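Local atomic coordinates of PKS (Streptomyces albus, PDB entry 4OQJ), a protein that probably acts as a ketosynthase that extends polyketide chains by decarboxylative condensation of carrier-protein-bound acyl units in antibiotic biosynthesis. Residues Thr195-Val200 / Thr441-Ile446; Pro300-Gln305 / Glu340-Asn345; Ala307-Ala312 / Asn345-Arg350. All blocks are in the same frame, centred on the assembly; numbering follows the deposited sequence.

Contact 1: Thr195-Val200 / Thr441-Ile446; sequences TSLVAV and TNAHVI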
ATOM      1  N   THR A 195       6.431   3.629   7.744  1.00 10.15           N
ATOM      2  CA  THR A 195       5.283   3.992   6.912  1.00  8.60           C
ATOM      3  C   THR A 195       5.561   5.094   5.891  1.00  9.62           C
ATOM      4  O   THR A 195       5.175   4.976   4.733  1.00 10.00           O
ATOM      5  CB  THR A 195       4.090   4.450   7.796  1.00  9.51           C
ATOM      6  OG1 THR A 195       3.607   3.332   8.557  1.00  8.89           O
ATOM      7  CG2 THR A 195       2.965   5.026   6.954  1.00  7.74           C
ATOM      8  N   SER A 196       6.225   6.169   6.313  1.00  9.70           N
ATOM      9  CA  SER A 196       6.451   7.306   5.427  1.00  9.17           C
ATOM     10  C   SER A 196       7.170   6.958   4.152  1.00  8.26           C
ATOM     11  O   SER A 196       6.763   7.395   3.073  1.00  8.42           O
ATOM     12  CB  SER A 196       7.272   8.403   6.137  1.00 12.78           C
ATOM     13  OG  SER A 196       6.502   9.090   7.095  1.00 11.14           O
ATOM     14  N   LEU A 197       8.294   6.263   4.272  1.00  8.50           N
ATOM     15  CA  LEU A 197       9.094   5.949   3.091  1.00  9.89           C
ATOM     16  C   LEU A 197       8.510   4.810   2.268  1.00  8.95           C
ATOM     17  O   LEU A 197       8.694   4.770   1.061  1.00 10.90           O
ATOM     18  CB  LEU A 197      10.521   5.630   3.506  1.00 10.48           C
ATOM     19  CG  LEU A 197      11.258   6.762   4.241  1.00 13.46           C
ATOM     20  CD1 LEU A 197      12.738   6.399   4.404  1.00 16.07           C
ATOM     21  CD2 LEU A 197      11.103   8.127   3.543  1.00 13.84           C
ATOM     22  N   VAL A 198       7.791   3.893   2.903  1.00  7.68           N
ATOM     23  CA  VAL A 198       7.023   2.900   2.151  1.00  7.80           C
ATOM     24  C   VAL A 198       5.960   3.601   1.295  1.00  8.44           C
ATOM     25  O   VAL A 198       5.781   3.258   0.129  1.00  9.73           O
ATOM     26  CB  VAL A 198       6.377   1.854   3.084  1.00  9.00           C
ATOM     27  CG1 VAL A 198       5.483   0.891   2.307  1.00 12.10           C
ATOM     28  CG2 VAL A 198       7.463   1.067   3.831  1.00  8.66           C
ATOM     29  N   ALA A 199       5.281   4.610   1.844  1.00 10.15           N
ATOM     30  CA  ALA A 199       4.287   5.338   1.069  1.00 10.51           C
ATOM     31  C   ALA A 199       4.972   6.012  -0.115  1.00  9.53           C
ATOM     32  O   ALA A 199       4.460   5.989  -1.242  1.00 11.55           O
ATOM     33  CB  ALA A 199       3.567   6.361   1.932  1.00  8.20           C
ATOM     34  N   VAL A 200       6.145   6.599   0.138  1.00  9.56           N
ATOM     35  CA  VAL A 200       6.924   7.213  -0.932  1.00 10.52           C
ATOM     36  C   VAL A 200       7.279   6.158  -1.982  1.00 10.78           C
ATOM     37  O   VAL A 200       7.160   6.394  -3.185  1.00  9.49           O
ATOM     38  CB  VAL A 200       8.208   7.887  -0.381  1.00 10.82           C
ATOM     39  CG1 VAL A 200       9.174   8.248  -1.505  1.00 12.45           C
ATOM     40  CG2 VAL A 200       7.850   9.153   0.399  1.00  9.35           C
ATOM     41  N   THR A 441       9.776  -4.093   8.428  1.00  8.29           N
ATOM     42  CA  THR A 441       9.749  -3.590   7.057  1.00  9.48           C
ATOM     43  C   THR A 441      10.667  -2.374   6.985  1.00 11.60           C
ATOM     44  O   THR A 441      10.485  -1.394   7.711  1.00 11.64           O
ATOM     45  CB  THR A 441       8.330  -3.266   6.587  1.00 10.01           C
ATOM     46  OG1 THR A 441       7.662  -4.500   6.303  1.00 13.75           O
ATOM     47  CG2 THR A 441       8.344  -2.415   5.305  1.00  9.69           C
ATOM     48  N   ASN A 442      11.676  -2.486   6.116  1.00 10.30           N
ATOM     49  CA  ASN A 442      12.726  -1.494   5.953  1.00  9.13           C
ATOM     50  C   ASN A 442      12.584  -0.742   4.657  1.00 11.97           C
ATOM     51  O   ASN A 442      12.183  -1.313   3.664  1.00 11.09           O
ATOM     52  CB  ASN A 442      14.090  -2.163   5.967  1.00  9.55           C
ATOM     53  CG  ASN A 442      14.280  -3.070   7.160  1.00 13.44           C
ATOM     54  OD1 ASN A 442      14.083  -2.650   8.288  1.00 13.52           O
ATOM     55  ND2 ASN A 442      14.667  -4.332   6.912  1.00 13.68           N
ATOM     56  N   ALA A 443      12.948   0.534   4.663  1.00 10.42           N
ATOM     57  CA  ALA A 443      12.913   1.357   3.471  1.00 10.94           C
ATOM     58  C   ALA A 443      14.145   2.250   3.406  1.00 11.44           C
ATOM     59  O   ALA A 443      14.667   2.682   4.441  1.00 10.32           O
ATOM     60  CB  ALA A 443      11.666   2.191   3.450  1.00 10.76           C
ATOM     61  N   HIS A 444      14.618   2.504   2.191  1.00 11.69           N
ATOM     62  CA  HIS A 444      15.719   3.441   1.960  1.00  9.73           C
ATOM     63  C   HIS A 444      15.461   4.147   0.635  1.00 10.67           C
ATOM     64  O   HIS A 444      15.064   3.524  -0.346  1.00 13.62           O
ATOM     65  CB  HIS A 444      17.063   2.718   1.950  1.00 13.46           C
ATOM     66  CG  HIS A 444      18.262   3.629   1.954  1.00 13.07           C
ATOM     67  ND1 HIS A 444      18.780   4.181   3.110  1.00 12.63           N
ATOM     68  CD2 HIS A 444      19.053   4.063   0.942  1.00 12.14           C
ATOM     69  CE1 HIS A 444      19.850   4.902   2.807  1.00 13.49           C
ATOM     70  NE2 HIS A 444      20.042   4.838   1.501  1.00 12.42           N
ATOM     71  N   VAL A 445      15.662   5.456   0.631  1.00 10.12           N
ATOM     72  CA  VAL A 445      15.381   6.317  -0.510  1.00 10.83           C
ATOM     73  C   VAL A 445      16.648   7.101  -0.881  1.00 13.23           C
ATOM     74  O   VAL A 445      17.351   7.632  -0.001  1.00 13.43           O
ATOM     75  CB  VAL A 445      14.230   7.274  -0.178  1.00 12.13           C
ATOM     76  CG1 VAL A 445      14.005   8.315  -1.277  1.00 17.06           C
ATOM     77  CG2 VAL A 445      12.976   6.477   0.080  1.00 11.85           C
ATOM     78  N   ILE A 446      16.950   7.158  -2.178  1.00 12.48           N
ATOM     79  CA  ILE A 446      18.103   7.903  -2.669  1.00 13.78           C
ATOM     80  C   ILE A 446      17.596   9.204  -3.249  1.00 14.54           C
ATOM     81  O   ILE A 446      16.723   9.207  -4.127  1.00 14.85           O
ATOM     82  CB  ILE A 446      18.887   7.145  -3.751  1.00 18.62           C
ATOM     83  CG1 ILE A 446      19.342   5.765  -3.235  1.00 21.43           C
ATOM     84  CG2 ILE A 446      20.073   7.992  -4.247  1.00 20.14           C
ATOM     85  CD1 ILE A 446      20.228   5.800  -2.015  1.00 22.12           C
TER

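Contact 2: Pro300-Gln305 / Glu340-Asn345; sequences PSVQGQ and EVAALN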
ATOM      1  N   PRO A 300      16.179  -5.609  15.978  1.00 37.75           N
ATOM      2  CA  PRO A 300      16.740  -5.046  14.747  1.00 30.31           C
ATOM      3  C   PRO A 300      17.399  -6.129  13.890  1.00 25.61           C
ATOM      4  O   PRO A 300      17.515  -7.269  14.338  1.00 27.31           O
ATOM      5  CB  PRO A 300      17.780  -4.037  15.255  1.00 36.45           C
ATOM      6  CG  PRO A 300      17.816  -4.189  16.761  1.00 44.26           C
ATOM      7  CD  PRO A 300      17.121  -5.458  17.096  1.00 45.66           C
ATOM      8  N   SER A 301      17.811  -5.779  12.673  1.00 20.48           N
ATOM      9  CA  SER A 301      18.462  -6.739  11.782  1.00 21.99           C
ATOM     10  C   SER A 301      19.495  -6.057  10.878  1.00 20.19           C
ATOM     11  O   SER A 301      19.138  -5.260   9.986  1.00 15.39           O
ATOM     12  CB  SER A 301      17.401  -7.459  10.932  1.00 22.25           C
ATOM     13  OG  SER A 301      17.982  -8.269   9.913  1.00 20.61           O
ATOM     14  N   VAL A 302      20.771  -6.372  11.100  1.00 19.39           N
ATOM     15  CA  VAL A 302      21.847  -5.821  10.274  0.50 19.53           C
ATOM     16  C   VAL A 302      21.613  -6.174   8.812  1.00 16.67           C
ATOM     17  O   VAL A 302      21.724  -5.330   7.932  1.00 19.03           O
ATOM     18  CB  VAL A 302      23.242  -6.350  10.681  0.50 24.77           C
ATOM     19  CG1 VAL A 302      24.334  -5.663   9.864  0.50 24.69           C
ATOM     20  CG2 VAL A 302      23.509  -6.124  12.147  0.50 29.47           C
ATOM     21  N   GLN A 303      21.275  -7.432   8.561  1.00 15.10           N
ATOM     22  CA  GLN A 303      21.187  -7.900   7.181  1.00 16.47           C
ATOM     23  C   GLN A 303      20.036  -7.280   6.420  1.00 14.88           C
ATOM     24  O   GLN A 303      20.205  -6.917   5.257  1.00 16.41           O
ATOM     25  CB  GLN A 303      21.100  -9.421   7.154  1.00 24.27           C
ATOM     26  CG  GLN A 303      22.405 -10.067   7.600  1.00 38.48           C
ATOM     27  CD  GLN A 303      23.631  -9.485   6.873  1.00 52.10           C
ATOM     28  OE1 GLN A 303      23.611  -9.284   5.655  1.00 53.57           O
ATOM     29  NE2 GLN A 303      24.689  -9.193   7.629  1.00 54.73           N
ATOM     30  N   GLY A 304      18.882  -7.131   7.070  1.00 16.01           N
ATOM     31  CA  GLY A 304      17.734  -6.514   6.435  1.00 15.69           C
ATOM     32  C   GLY A 304      18.023  -5.073   6.057  1.00 16.38           C
ATOM     33  O   GLY A 304      17.703  -4.620   4.954  1.00 15.61           O
ATOM     34  N   GLN A 305      18.623  -4.339   6.981  1.00 17.01           N
ATOM     35  CA  GLN A 305      19.000  -2.948   6.727  1.00 16.94           C
ATOM     36  C   GLN A 305      20.055  -2.854   5.615  1.00 17.50           C
ATOM     37  O   GLN A 305      19.915  -2.071   4.672  1.00 17.88           O
ATOM     38  CB  GLN A 305      19.540  -2.290   7.994  1.00 14.66           C
ATOM     39  CG  GLN A 305      18.540  -2.091   9.125  1.00 16.33           C
ATOM     40  CD  GLN A 305      19.191  -1.399  10.329  1.00 20.22           C
ATOM     41  OE1 GLN A 305      20.155  -0.655  10.179  1.00 21.46           O
ATOM     42  NE2 GLN A 305      18.681  -1.667  11.518  1.00 19.72           N
ATOM     43  N   GLU A 340      22.967  -0.012  12.986  1.00 17.85           N
ATOM     44  CA  GLU A 340      22.632   0.777  11.806  1.00 16.63           C
ATOM     45  C   GLU A 340      23.905   1.118  11.017  1.00 16.48           C
ATOM     46  O   GLU A 340      23.929   1.044   9.787  1.00 17.92           O
ATOM     47  CB  GLU A 340      21.870   2.063  12.169  1.00 16.36           C
ATOM     48  CG  GLU A 340      21.467   2.837  10.915  1.00 19.54           C
ATOM     49  CD  GLU A 340      20.366   3.859  11.143  1.00 19.05           C
ATOM     50  OE1 GLU A 340      20.080   4.179  12.320  1.00 18.18           O
ATOM     51  OE2 GLU A 340      19.789   4.332  10.131  1.00 17.81           O
ATOM     52  N   VAL A 341      24.965   1.461  11.727  1.00 17.64           N
ATOM     53  CA  VAL A 341      26.218   1.834  11.080  1.00 17.53           C
ATOM     54  C   VAL A 341      26.906   0.608  10.488  1.00 19.64           C
ATOM     55  O   VAL A 341      27.517   0.689   9.426  1.00 21.98           O
ATOM     56  CB  VAL A 341      27.138   2.546  12.063  1.00 18.77           C
ATOM     57  CG1 VAL A 341      28.487   2.860  11.424  1.00 21.01           C
ATOM     58  CG2 VAL A 341      26.462   3.843  12.553  1.00 21.48           C
ATOM     59  N   ALA A 342      26.816  -0.526  11.177  1.00 20.99           N
ATOM     60  CA  ALA A 342      27.361  -1.774  10.645  1.00 24.63           C
ATOM     61  C   ALA A 342      26.671  -2.134   9.330  1.00 21.16           C
ATOM     62  O   ALA A 342      27.307  -2.605   8.392  1.00 19.83           O
ATOM     63  CB  ALA A 342      27.205  -2.906  11.650  1.00 27.56           C
ATOM     64  N   ALA A 343      25.368  -1.896   9.260  1.00 17.52           N
ATOM     65  CA  ALA A 343      24.599  -2.211   8.065  1.00 17.12           C
ATOM     66  C   ALA A 343      24.965  -1.277   6.912  1.00 17.72           C
ATOM     67  O   ALA A 343      25.122  -1.718   5.781  1.00 17.95           O
ATOM     68  CB  ALA A 343      23.104  -2.128   8.363  1.00 16.04           C
ATOM     69  N   LEU A 344      25.084   0.016   7.207  1.00 17.95           N
ATOM     70  CA  LEU A 344      25.518   1.000   6.220  1.00 17.53           C
ATOM     71  C   LEU A 344      26.938   0.721   5.717  1.00 19.44           C
ATOM     72  O   LEU A 344      27.206   0.811   4.514  1.00 18.11           O
ATOM     73  CB  LEU A 344      25.460   2.400   6.813  1.00 17.08           C
ATOM     74  CG  LEU A 344      24.065   3.006   6.979  1.00 16.81           C
ATOM     75  CD1 LEU A 344      24.169   4.226   7.875  1.00 16.00           C
ATOM     76  CD2 LEU A 344      23.465   3.369   5.601  1.00 14.94           C
ATOM     77  N   ASN A 345      27.839   0.394   6.635  1.00 19.54           N
ATOM     78  CA  ASN A 345      29.205   0.005   6.257  1.00 21.47           C
ATOM     79  C   ASN A 345      29.159  -1.166   5.271  1.00 22.86           C
ATOM     80  O   ASN A 345      29.812  -1.145   4.231  1.00 23.60           O
ATOM     81  CB  ASN A 345      30.041  -0.394   7.481  1.00 20.97           C
ATOM     82  CG  ASN A 345      30.573   0.802   8.269  1.00 22.24           C
ATOM     83  OD1 ASN A 345      30.539   1.941   7.810  1.00 23.02           O
ATOM     84  ND2 ASN A 345      31.069   0.534   9.474  1.00 21.96           N
TER
HETATM   85  O   HOH W   1      21.389   0.897   8.280  1.00 19.50           O

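Contact 3: Ala307-Ala312 / Asn345-Arg350; sequences AVVAEA and NQAFNR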
ATOM      1  N   ALA A 307      20.714  -4.843   3.218  1.00 16.87           N
ATOM      2  CA  ALA A 307      20.141  -5.206   1.921  1.00 18.69           C
ATOM      3  C   ALA A 307      19.299  -4.083   1.330  1.00 15.78           C
ATOM      4  O   ALA A 307      19.377  -3.804   0.136  1.00 13.21           O
ATOM      5  CB  ALA A 307      19.300  -6.459   2.041  1.00 17.65           C
ATOM      6  N   VAL A 308      18.481  -3.423   2.138  1.00 14.81           N
ATOM      7  CA  VAL A 308      17.588  -2.442   1.533  1.00 11.55           C
ATOM      8  C   VAL A 308      18.400  -1.215   1.073  1.00 12.24           C
ATOM      9  O   VAL A 308      18.079  -0.598   0.055  1.00 14.74           O
ATOM     10  CB  VAL A 308      16.449  -2.039   2.488  1.00 10.55           C
ATOM     11  CG1 VAL A 308      16.912  -0.992   3.504  1.00 11.58           C
ATOM     12  CG2 VAL A 308      15.282  -1.519   1.693  1.00 11.53           C
ATOM     13  N   VAL A 309      19.484  -0.896   1.775  1.00 11.75           N
ATOM     14  CA  VAL A 309      20.323   0.233   1.365  1.00 13.21           C
ATOM     15  C   VAL A 309      21.014  -0.071   0.033  1.00 15.13           C
ATOM     16  O   VAL A 309      20.996   0.737  -0.907  1.00 17.78           O
ATOM     17  CB  VAL A 309      21.362   0.566   2.447  1.00 15.14           C
ATOM     18  CG1 VAL A 309      22.402   1.593   1.950  1.00 16.68           C
ATOM     19  CG2 VAL A 309      20.653   1.091   3.673  1.00 13.10           C
ATOM     20  N   ALA A 310      21.607  -1.254  -0.058  1.00 15.46           N
ATOM     21  CA  ALA A 310      22.258  -1.674  -1.288  1.00 19.01           C
ATOM     22  C   ALA A 310      21.251  -1.710  -2.436  1.00 21.38           C
ATOM     23  O   ALA A 310      21.547  -1.256  -3.538  1.00 20.24           O
ATOM     24  CB  ALA A 310      22.918  -3.050  -1.096  1.00 18.93           C
ATOM     25  N   GLU A 311      20.058  -2.231  -2.172  1.00 20.53           N
ATOM     26  CA  GLU A 311      19.021  -2.384  -3.195  0.50 20.53           C
ATOM     27  C   GLU A 311      18.591  -1.030  -3.728  1.00 18.78           C
ATOM     28  O   GLU A 311      18.382  -0.849  -4.923  1.00 19.50           O
ATOM     29  CB  GLU A 311      17.796  -3.132  -2.640  0.50 20.61           C
ATOM     30  CG  GLU A 311      16.741  -3.446  -3.702  0.50 20.69           C
ATOM     31  CD  GLU A 311      15.485  -4.139  -3.160  0.50 21.41           C
ATOM     32  OE1 GLU A 311      15.504  -4.682  -2.038  0.50 25.60           O
ATOM     33  OE2 GLU A 311      14.470  -4.146  -3.875  0.50 18.21           O
ATOM     34  N   ALA A 312      18.456  -0.063  -2.834  1.00 13.29           N
ATOM     35  CA  ALA A 312      18.068   1.292  -3.253  1.00 14.42           C
ATOM     36  C   ALA A 312      19.142   1.929  -4.141  1.00 15.69           C
ATOM     37  O   ALA A 312      18.830   2.539  -5.168  1.00 16.14           O
ATOM     38  CB  ALA A 312      17.806   2.164  -2.036  1.00 15.91           C
ATOM     39  N   ASN A 345      27.839   0.394   6.635  1.00 19.54           N
ATOM     40  CA  ASN A 345      29.205   0.005   6.257  1.00 21.47           C
ATOM     41  C   ASN A 345      29.159  -1.166   5.271  1.00 22.86           C
ATOM     42  O   ASN A 345      29.812  -1.145   4.231  1.00 23.60           O
ATOM     43  CB  ASN A 345      30.041  -0.394   7.481  1.00 20.97           C
ATOM     44  CG  ASN A 345      30.573   0.802   8.269  1.00 22.24           C
ATOM     45  OD1 ASN A 345      30.539   1.941   7.810  1.00 23.02           O
ATOM     46  ND2 ASN A 345      31.069   0.534   9.474  1.00 21.96           N
ATOM     47  N   GLN A 346      28.373  -2.183   5.603  1.00 23.81           N
ATOM     48  CA  GLN A 346      28.303  -3.384   4.773  1.00 25.99           C
ATOM     49  C   GLN A 346      27.765  -3.020   3.389  1.00 23.82           C
ATOM     50  O   GLN A 346      28.332  -3.424   2.373  1.00 24.18           O
ATOM     51  CB  GLN A 346      27.430  -4.466   5.426  1.00 27.72           C
ATOM     52  CG  GLN A 346      27.229  -5.691   4.544  1.00 28.75           C
ATOM     53  CD  GLN A 346      26.357  -6.763   5.187  1.00 31.43           C
ATOM     54  OE1 GLN A 346      26.543  -7.118   6.348  1.00 32.16           O
ATOM     55  NE2 GLN A 346      25.395  -7.278   4.428  1.00 35.59           N
ATOM     56  N   ALA A 347      26.680  -2.249   3.338  1.00 18.38           N
ATOM     57  CA  ALA A 347      26.121  -1.849   2.054  1.00 18.98           C
ATOM     58  C   ALA A 347      27.108  -0.992   1.257  1.00 19.80           C
ATOM     59  O   ALA A 347      27.290  -1.206   0.057  1.00 22.73           O
ATOM     60  CB  ALA A 347      24.805  -1.096   2.252  1.00 19.81           C
ATOM     61  N   PHE A 348      27.741  -0.026   1.920  1.00 18.94           N
ATOM     62  CA  PHE A 348      28.582   0.933   1.225  1.00 21.04           C
ATOM     63  C   PHE A 348      29.884   0.292   0.735  1.00 25.30           C
ATOM     64  O   PHE A 348      30.387   0.667  -0.320  1.00 26.50           O
ATOM     65  CB  PHE A 348      28.879   2.150   2.123  1.00 21.12           C
ATOM     66  CG  PHE A 348      27.829   3.240   2.034  1.00 20.64           C
ATOM     67  CD1 PHE A 348      26.501   2.980   2.339  1.00 18.42           C
ATOM     68  CD2 PHE A 348      28.177   4.525   1.642  1.00 22.90           C
ATOM     69  CE1 PHE A 348      25.534   3.988   2.249  1.00 17.71           C
ATOM     70  CE2 PHE A 348      27.224   5.531   1.553  1.00 20.25           C
ATOM     71  CZ  PHE A 348      25.898   5.261   1.856  1.00 17.67           C
ATOM     72  N   ASN A 349      30.399  -0.688   1.476  1.00 23.76           N
ATOM     73  CA  ASN A 349      31.682  -1.324   1.145  1.00 29.22           C
ATOM     74  C   ASN A 349      31.535  -2.570   0.275  1.00 33.67           C
ATOM     75  O   ASN A 349      32.504  -3.292   0.054  1.00 34.73           O
ATOM     76  CB  ASN A 349      32.436  -1.722   2.422  1.00 33.08           C
ATOM     77  CG  ASN A 349      32.919  -0.528   3.226  1.00 41.44           C
ATOM     78  OD1 ASN A 349      33.239   0.529   2.675  1.00 46.89           O
ATOM     79  ND2 ASN A 349      32.990  -0.700   4.542  1.00 43.29           N
ATOM     80  N   ARG A 350      30.326  -2.835  -0.210  1.00 32.75           N
ATOM     81  CA  ARG A 350      30.035  -4.123  -0.829  1.00 38.68           C
ATOM     82  C   ARG A 350      30.804  -4.374  -2.135  1.00 45.72           C
ATOM     83  O   ARG A 350      31.022  -5.524  -2.511  1.00 41.39           O
ATOM     84  CB  ARG A 350      28.531  -4.250  -1.086  1.00 33.56           C
ATOM     85  CG  ARG A 350      27.991  -3.381  -2.226  1.00 30.78           C
ATOM     86  CD  ARG A 350      26.458  -3.468  -2.326  1.00 28.15           C
ATOM     87  NE  ARG A 350      25.935  -2.675  -3.442  1.00 29.47           N
ATOM     88  CZ  ARG A 350      25.695  -1.365  -3.388  1.00 30.16           C
ATOM     89  NH1 ARG A 350      25.924  -0.684  -2.272  1.00 27.14           N
ATOM     90  NH2 ARG A 350      25.229  -0.729  -4.451  1.00 35.66           N
TER

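Contact 1: Thr195-Val200 / Thr441-Ile446
Leu197 lies against Ala443, and this pair forms the middle of the contact. Leu197 CB and Ala443 CB are 3.6 Å apart, and the small alanine allows this close approach. CG of Leu197 is anti to the carbonyl carbon (chi1 -60°). From there the branch runs on towards the next inward residue of the strand, and Leu197 CD2 comes within 4.3 Å of Val445 CG2. Val445 CG2 also meets Val200 CG1 at 4.5 Å, so this one methyl meets two residues a helical turn apart. At the other end Val198 and Thr441 cross at about a right angle, with their CG2 methyls 3.9 Å apart. Thr441 turns its methyl to the helix, while its OG1 bonds to Ser186 O of the second subunit and to Asn289 ND2. Leu197 and Val200 also touch Leu381 of helix 376-390. The local axes of helix 195-200 and strand 441-446 pass 7.7 Å apart at 61°. This is the packing of a buried helix on a core sheet strand, as in the layered thiolase fold. No hydrogen bond joins the segments. All touching residues are buried, which implies that shape fit and exclusion of water hold the helix to the strand.

Contact 2: Pro300-Gln305 / Glu340-Asn345
Ala343 turns its methyl towards helix 302-316 and makes the main apolar contacts. Ala343 CB lies 3.6 Å from Gln305 CB and 4.0 Å from Val302 CG1. Val302 CG1 also reaches Ala342. Val302 has two conformers, so these methyl contacts describe one of them. Ala343 CB is also in van der Waals contact with the backbone, 3.5 Å from Val302 O. The polar link goes through a water. The side chain of Gln305 is extended beyond CG (chi2 -179°), which carries its amide across to Glu340. The water donates to Gln305 OE1 at 2.7 Å and to Glu340 O at 3.0 Å, and so uses both its hydrogens on this bridge. Within 300-305, Ser301 is the N-cap of helix 302-316, and Ser301 OG accepts from Gly304 N at 3.2 Å. The Glu340 carboxylate takes bonds from the backbone N of His329 and Gly330. It thereby holds the loop with the family's His-Gly-Thr motif, whose histidine is probably catalytic, as in related ketosynthases. Gln305 and Glu340 both rest on Phe436 of strand 430-436, and Leu344 packs on Phe413 of strand 413-415. The contact thus joins two neighbouring helices lying against the sheet.

Contact 3: Ala307-Ala312 / Asn345-Arg350
Ala347 puts its CB into a shallow hollow formed by Val309 and Ala310. Ala347 CB is 3.6 Å from Val309 CG1 and 3.9 Å from Ala310 N. A small bump therefore meets the backbone of the other helix, and the CA atoms of Ala310 and Ala347 come within 5.1 Å. Val309 is the bump on the other side. Its CG1 is anti to the backbone N (chi1 171°) and fits between Ala347 CB and the ring of Phe348. The Val309 and Phe348 side chains cross at about a right angle, and Val309 CG1 is 4.0 Å from Phe348 CE1. Arg350 closes the hollow over Ala310. Its chain is extended from CG to NE and runs across the Ala310 methyl, with Arg350 CD 3.8 Å from Ala310 CB. The methyl lies under one face of the guanidinium, offset towards the rim. The group is steadied by its own segment: Arg350 NH1 donates to Ala347 O at 2.8 Å, with the donor above the carbonyl plane (43° out of it). Arg350 NH2 also makes a salt bridge with Glu314, and NH1 bonds Gln313 OE1. The two helices pack side by side. Val309 also touches His444 of strand 441-448, on the sheet side. Phe348 stacks edge-to-face with Phe413 of strand 413-415.

Contacts 2 and 3 are successive parts of one interface between helices 302-316 and 336-348. Their centres are about 9 Å apart. Gln303 OE1 and Gln346 NE2, 3.0 Å apart, probably hydrogen-bond between them. The centre of contact 1 is about 15 Å from the centres of contacts 2 and 3. Strand 441-448 joins them: Ala443 and Val445 point to helix 195-209, while the side chains of Asn442 and His444 leave on the other side and touch helix 302-316. His444 O is 3.5 Å from Ala312 CB. Contact 1 uses the helix that follows the expected nucleophilic cysteine, and contact 2 reaches the probable catalytic-histidine loop through Glu340. The potassium ligands Ser292 and Lys294 belong to none of the three.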